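PDB 4Q5W: protein tudor from Drosophila melanogaster, which is required in oogenesis for primordial germ cell formation and may act in the piRNA pathway, its Tudor domains, probably including this extended-Tudor 9, binding methylated partner proteins. Local coordinates for residues V54-A58 and D59-F63; D130-L133 and D134-K137. One frame throughout, in Å; residues are numbered along the deposited sequence. Where two conformers were deposited one is given.

Contact 1: residues V54-A58 and D59-F63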
ATOM      1  N   VAL A  54      -3.615  14.090  -9.657  1.00 13.88           N
ATOM      2  CA  VAL A  54      -4.586  12.998  -9.647  1.00 11.13           C
ATOM      3  C   VAL A  54      -4.409  12.182 -10.918  1.00 14.01           C
ATOM      4  O   VAL A  54      -4.145  12.748 -11.979  1.00 14.80           O
ATOM      5  CB  VAL A  54      -6.041  13.533  -9.591  1.00 11.20           C
ATOM      6  CG1 VAL A  54      -7.049  12.401  -9.768  1.00 13.05           C
ATOM      7  CG2 VAL A  54      -6.293  14.238  -8.267  1.00 15.36           C
ATOM      8  N   VAL A  55      -4.530  10.859 -10.829  1.00 12.59           N
ATOM      9  CA  VAL A  55      -4.480  10.040 -12.037  1.00 16.02           C
ATOM     10  C   VAL A  55      -5.646   9.068 -12.096  1.00 18.12           C
ATOM     11  O   VAL A  55      -6.269   8.777 -11.073  1.00 16.18           O
ATOM     12  CB  VAL A  55      -3.164   9.235 -12.133  1.00 17.44           C
ATOM     13  CG1 VAL A  55      -1.959  10.165 -12.084  1.00 16.69           C
ATOM     14  CG2 VAL A  55      -3.088   8.195 -11.011  1.00 18.06           C
ATOM     15  N   GLN A  56      -5.945   8.569 -13.294  1.00 12.87           N
ATOM     16  CA  GLN A  56      -6.861   7.441 -13.434  1.00 17.25           C
ATOM     17  C   GLN A  56      -6.054   6.151 -13.360  1.00 18.73           C
ATOM     18  O   GLN A  56      -5.041   6.018 -14.038  1.00 20.26           O
ATOM     19  CB  GLN A  56      -7.624   7.507 -14.762  1.00 19.03           C
ATOM     20  CG  GLN A  56      -8.703   6.431 -14.923  1.00 21.49           C
ATOM     21  CD  GLN A  56      -9.616   6.689 -16.110  1.00 25.54           C
ATOM     22  OE1 GLN A  56      -9.212   7.309 -17.092  1.00 27.64           O
ATOM     23  NE2 GLN A  56     -10.858   6.223 -16.018  1.00 23.84           N
ATOM     24  N   PHE A  57      -6.492   5.218 -12.517  1.00 16.99           N
ATOM     25  CA  PHE A  57      -5.831   3.919 -12.367  1.00 16.25           C
ATOM     26  C   PHE A  57      -6.401   2.976 -13.417  1.00 18.86           C
ATOM     27  O   PHE A  57      -7.613   2.801 -13.503  1.00 17.95           O
ATOM     28  CB  PHE A  57      -6.098   3.380 -10.955  1.00 13.96           C
ATOM     29  CG  PHE A  57      -5.296   2.149 -10.577  1.00 18.52           C
ATOM     30  CD1 PHE A  57      -4.091   1.852 -11.188  1.00 18.02           C
ATOM     31  CD2 PHE A  57      -5.756   1.308  -9.568  1.00 24.75           C
ATOM     32  CE1 PHE A  57      -3.364   0.722 -10.813  1.00 19.92           C
ATOM     33  CE2 PHE A  57      -5.040   0.181  -9.181  1.00 19.01           C
ATOM     34  CZ  PHE A  57      -3.846  -0.114  -9.802  1.00 18.41           C
ATOM     35  N   ALA A  58      -5.533   2.373 -14.223  1.00 18.75           N
ATOM     36  CA  ALA A  58      -5.991   1.544 -15.337  1.00 19.47           C
ATOM     37  C   ALA A  58      -6.780   0.327 -14.855  1.00 20.70           C
ATOM     38  O   ALA A  58      -7.731  -0.106 -15.512  1.00 23.18           O
ATOM     39  CB  ALA A  58      -4.816   1.098 -16.188  1.00 21.87           C
ATOM     40  N   ASP A  59      -6.382  -0.207 -13.704  1.00 18.55           N
ATOM     41  CA  ASP A  59      -6.950  -1.453 -13.201  1.00 23.16           C
ATOM     42  C   ASP A  59      -8.447  -1.358 -12.913  1.00 25.93           C
ATOM     43  O   ASP A  59      -9.197  -2.304 -13.175  1.00 29.62           O
ATOM     44  CB  ASP A  59      -6.213  -1.911 -11.946  1.00 25.33           C
ATOM     45  CG  ASP A  59      -4.768  -2.281 -12.214  1.00 26.16           C
ATOM     46  OD1 ASP A  59      -4.215  -1.828 -13.238  1.00 25.23           O
ATOM     47  OD2 ASP A  59      -4.179  -3.010 -11.382  1.00 25.16           O
ATOM     48  N   ASP A  60      -8.885  -0.226 -12.373  1.00 20.61           N
ATOM     49  CA  ASP A  60     -10.301  -0.073 -12.033  1.00 24.37           C
ATOM     50  C   ASP A  60     -10.976   1.140 -12.669  1.00 22.43           C
ATOM     51  O   ASP A  60     -12.160   1.372 -12.449  1.00 22.68           O
ATOM     52  CB  ASP A  60     -10.515  -0.084 -10.505  1.00 24.69           C
ATOM     53  CG  ASP A  60      -9.752   1.023  -9.782  1.00 24.72           C
ATOM     54  OD1 ASP A  60      -9.374   2.027 -10.423  1.00 18.88           O
ATOM     55  OD2 ASP A  60      -9.545   0.891  -8.554  1.00 24.35           O
ATOM     56  N   LEU A  61     -10.216   1.902 -13.457  1.00 23.46           N
ATOM     57  CA  LEU A  61     -10.702   3.122 -14.121  1.00 23.00           C
ATOM     58  C   LEU A  61     -11.156   4.246 -13.180  1.00 21.38           C
ATOM     59  O   LEU A  61     -11.752   5.227 -13.616  1.00 22.99           O
ATOM     60  CB  LEU A  61     -11.800   2.809 -15.153  1.00 26.43           C
ATOM     61  CG  LEU A  61     -11.384   2.053 -16.416  1.00 33.74           C
ATOM     62  CD1 LEU A  61     -12.532   1.996 -17.411  1.00 36.40           C
ATOM     63  CD2 LEU A  61     -10.162   2.688 -17.050  1.00 35.05           C
ATOM     64  N   GLU A  62     -10.861   4.119 -11.893  1.00 19.01           N
ATOM     65  CA  GLU A  62     -11.205   5.167 -10.941  1.00 16.08           C
ATOM     66  C   GLU A  62     -10.050   6.135 -10.699  1.00 17.45           C
ATOM     67  O   GLU A  62      -8.907   5.868 -11.082  1.00 16.51           O
ATOM     68  CB  GLU A  62     -11.662   4.552  -9.616  1.00 23.04           C
ATOM     69  CG  GLU A  62     -13.002   3.829  -9.713  1.00 26.58           C
ATOM     70  CD  GLU A  62     -13.444   3.251  -8.386  1.00 37.41           C
ATOM     71  OE1 GLU A  62     -12.639   3.282  -7.428  1.00 40.29           O
ATOM     72  OE2 GLU A  62     -14.595   2.766  -8.302  1.00 40.48           O
ATOM     73  N   PHE A  63     -10.348   7.248 -10.032  1.00 17.97           N
ATOM     74  CA  PHE A  63      -9.365   8.318  -9.853  1.00 18.44           C
ATOM     75  C   PHE A  63      -8.746   8.355  -8.456  1.00 15.71           C
ATOM     76  O   PHE A  63      -9.424   8.102  -7.463  1.00 18.72           O
ATOM     77  CB  PHE A  63      -9.988   9.670 -10.221  1.00 15.15           C
ATOM     78  CG  PHE A  63     -10.341   9.797 -11.686  1.00 17.13           C
ATOM     79  CD1 PHE A  63     -11.590   9.410 -12.151  1.00 19.80           C
ATOM     80  CD2 PHE A  63      -9.426  10.299 -12.596  1.00 14.89           C
ATOM     81  CE1 PHE A  63     -11.918   9.518 -13.493  1.00 21.90           C
ATOM     82  CE2 PHE A  63      -9.750  10.421 -13.944  1.00 21.35           C
ATOM     83  CZ  PHE A  63     -10.996  10.028 -14.393  1.00 24.44           C
TER

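Contact 2: residues D130-L133 and D134-K137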
ATOM      1  N   ASP A 130       1.263 -12.469   0.073  1.00 16.62           N
ATOM      2  CA  ASP A 130       0.133 -12.025  -0.742  0.70 20.29           C
ATOM      3  C   ASP A 130      -1.051 -12.977  -0.607  1.00 19.31           C
ATOM      4  O   ASP A 130      -2.194 -12.541  -0.473  1.00 16.83           O
ATOM      5  CB  ASP A 130       0.525 -11.888  -2.219  0.70 25.06           C
ATOM      6  CG  ASP A 130       1.330 -10.633  -2.501  0.70 29.37           C
ATOM      7  OD1 ASP A 130       1.107  -9.610  -1.819  0.70 29.72           O
ATOM      8  OD2 ASP A 130       2.182 -10.670  -3.414  0.70 36.15           O
ATOM      9  N   ALA A 131      -0.771 -14.277  -0.625  1.00 15.89           N
ATOM     10  CA  ALA A 131      -1.812 -15.286  -0.513  1.00 17.13           C
ATOM     11  C   ALA A 131      -2.445 -15.251   0.872  1.00 19.00           C
ATOM     12  O   ALA A 131      -3.658 -15.396   1.007  1.00 19.99           O
ATOM     13  CB  ALA A 131      -1.240 -16.657  -0.803  1.00 17.30           C
ATOM     14  N   LEU A 132      -1.608 -15.061   1.891  1.00 16.76           N
ATOM     15  CA  LEU A 132      -2.054 -14.904   3.272  1.00 17.57           C
ATOM     16  C   LEU A 132      -2.990 -13.699   3.433  1.00 16.11           C
ATOM     17  O   LEU A 132      -4.049 -13.783   4.076  1.00 18.74           O
ATOM     18  CB  LEU A 132      -0.828 -14.744   4.174  1.00 21.71           C
ATOM     19  CG  LEU A 132      -0.935 -15.118   5.646  1.00 23.84           C
ATOM     20  CD1 LEU A 132      -1.634 -16.461   5.777  1.00 28.88           C
ATOM     21  CD2 LEU A 132       0.455 -15.184   6.258  1.00 24.00           C
ATOM     22  N   LEU A 133      -2.604 -12.575   2.841  1.00 17.80           N
ATOM     23  CA  LEU A 133      -3.410 -11.364   2.935  1.00 18.73           C
ATOM     24  C   LEU A 133      -4.718 -11.515   2.163  1.00 16.11           C
ATOM     25  O   LEU A 133      -5.767 -11.054   2.605  1.00 20.19           O
ATOM     26  CB  LEU A 133      -2.620 -10.143   2.439  1.00 17.16           C
ATOM     27  CG  LEU A 133      -1.441  -9.715   3.314  1.00 17.21           C
ATOM     28  CD1 LEU A 133      -0.676  -8.551   2.697  1.00 16.23           C
ATOM     29  CD2 LEU A 133      -1.911  -9.369   4.715  1.00 22.03           C
ATOM     30  N   ASP A 134      -4.662 -12.167   1.006  1.00 21.37           N
ATOM     31  CA  ASP A 134      -5.875 -12.395   0.237  1.00 26.13           C
ATOM     32  C   ASP A 134      -6.880 -13.191   1.071  1.00 24.17           C
ATOM     33  O   ASP A 134      -8.092 -12.974   0.981  1.00 20.07           O
ATOM     34  CB  ASP A 134      -5.565 -13.111  -1.079  1.00 37.61           C
ATOM     35  CG  ASP A 134      -6.714 -13.032  -2.067  1.00 48.69           C
ATOM     36  OD1 ASP A 134      -6.946 -11.936  -2.624  1.00 52.56           O
ATOM     37  OD2 ASP A 134      -7.384 -14.063  -2.287  1.00 53.69           O
ATOM     38  N   SER A 135      -6.366 -14.086   1.911  1.00 22.13           N
ATOM     39  CA  SER A 135      -7.230 -14.925   2.740  1.00 21.20           C
ATOM     40  C   SER A 135      -8.007 -14.153   3.815  1.00 23.02           C
ATOM     41  O   SER A 135      -8.965 -14.682   4.388  1.00 23.83           O
ATOM     42  CB  SER A 135      -6.450 -16.098   3.364  1.00 24.20           C
ATOM     43  OG  SER A 135      -5.753 -15.712   4.534  1.00 23.42           O
ATOM     44  N   CYS A 136      -7.603 -12.913   4.092  1.00 16.28           N
ATOM     45  CA  CYS A 136      -8.369 -12.061   5.006  1.00 16.06           C
ATOM     46  C   CYS A 136      -8.788 -10.749   4.344  1.00 20.62           C
ATOM     47  O   CYS A 136      -9.233  -9.815   5.019  1.00 21.22           O
ATOM     48  CB  CYS A 136      -7.588 -11.785   6.295  1.00 17.01           C
ATOM     49  SG  CYS A 136      -5.997 -10.955   6.100  1.00 18.06           S
ATOM     50  N   LYS A 137      -8.662 -10.703   3.020  1.00 18.20           N
ATOM     51  CA  LYS A 137      -8.860  -9.481   2.226  1.00 17.28           C
ATOM     52  C   LYS A 137      -8.112  -8.285   2.816  1.00 16.37           C
ATOM     53  O   LYS A 137      -8.619  -7.165   2.808  1.00 18.03           O
ATOM     54  CB  LYS A 137     -10.349  -9.129   2.054  1.00 23.35           C
ATOM     55  CG  LYS A 137     -11.288 -10.316   1.823  1.00 32.86           C
ATOM     56  CD  LYS A 137     -10.840 -11.208   0.674  1.00 41.14           C
ATOM     57  CE  LYS A 137     -11.028 -10.550  -0.683  1.00 44.63           C
ATOM     58  NZ  LYS A 137     -10.616 -11.477  -1.778  1.00 46.08           N
TER

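Contact 1: residues V54-A58 and D59-F63
The carboxylate of Asp59 is stacked on the phenyl ring of Phe57, with the two planes inclined by only 21°. Asp59 CB makes a CH-pi contact over one face, 3.8 Å from the ring centroid, and OD2 of Asp59 comes to 3.3 Å from CZ at the rim of the Phe57 ring. The ring gets there because Phe57 CG lies anti to the backbone N (chi1 -171°), beside the carbonyl carbon that leads into the turn. Asp60 approaches differently: its carboxylate plane is nearly perpendicular to the same ring (88°), with OD1 3.6 Å from Phe57 CB. That oxygen also accepts the Glu62 N-H at 3.0 Å, from above the carboxylate plane, closing an Asx turn, while Asp60 OD2 is bonded to the Tyr64 hydroxyl. With an alanine in place of Phe57, the Asp59 carboxylate would probably lose the face it stacks on and be freer to turn.

Toward the strand end of the hairpin, Gln56 and Phe63 form an antiparallel non-hydrogen-bonded pair. Gln56 CG lies over one face of the Phe63 ring, toward its rim, CB comes to 3.7 Å from Phe63 CE2, and the amide of the extended Gln56 chain lies nearly parallel to the ring. Gln56 NE2 then gives a straight bond of 2.7 Å to Leu61 O. Phe57 N donates to Glu62 O at 2.9 Å.

The turn joins strands 52-56 and 63-71 of the four-stranded antiparallel Tudor sheet. Phe57 packs on Leu81 of strand 77-81 and Thr88 of strand 87-90, Phe63 meets Tyr94 edge-to-face, and Val54 touches Leu35 of helix 25-37.

Contact 2: residues D130-L133 and D134-K137
Asp130 O accepts the N-H of Asp134 at 2.9 Å, a regular i to i+4 bond of the last turn of helix 122-134. The next carbonyl, Ala131 O, takes Ser135 N at 3.1 Å and continues the same pattern. Asp134 CB lies beside this pair of carbonyls, 3.5 Å from Asp130 O.

At Leu132 the side chain of Ser135 intervenes. Ser135 OG donates to Leu132 O at 2.6 Å, and Ser135 N adds a weak second bond to that oxygen. The hydroxyl can turn back onto the helix because chi1 of 82° sets OG between its own backbone N and carbonyl carbon. Ser135 OG is also bonded to Arg162 NH1, which ties the helix end to another loop. The Leu132 side chain points elsewhere, onto Ile166 and His169 of helix 166-182.

Leu133 O marks the change from helix to turn. Cys136 N reaches it at 3.0 Å, from well above the carbonyl plane (61° out of it), an i to i+3 bond. A Schellman motif ends the helix here: the backbone N following Lys137 returns to Leu133 O, Lys137 N bonds to Asp134 O at 3.1 Å, and Lys137 takes the positive phi (48°). Leu133's side chain packs on Ile8 and Val11 of strand 5-11.

The final carbonyls are thus met by a hydroxyl and by turn amides once the regular ladder runs out. Lys137 NZ forms a long salt bridge with Asp134 OD1, 3.8 Å away, and would probably offset that carboxylate only in part; Arg162, through Ser135 OG, probably eases the negative pole of the helix end.

How the contacts relate
Contacts 1 and 2 follow one another along the chain, in separate parts of the extended Tudor structure. Their centres are about 23 Å apart and their nearest atoms about 13 Å, so they do not touch. Contact 1 turns the chain between strands 52-56 and 63-71 of the four-stranded antiparallel sheet, in the Tudor domain. Contact 2 ends helix 122-134 and leads into strand 139-144 of the other, mixed sheet, which also holds strands 5-11 and 16-21 from the beginning of the chain. The hairpin turn and the helix end thus belong to parts of the fold built round different sheets, a division consistent with the two-part architecture of extended Tudor domains, Tudor core and SN-like portion.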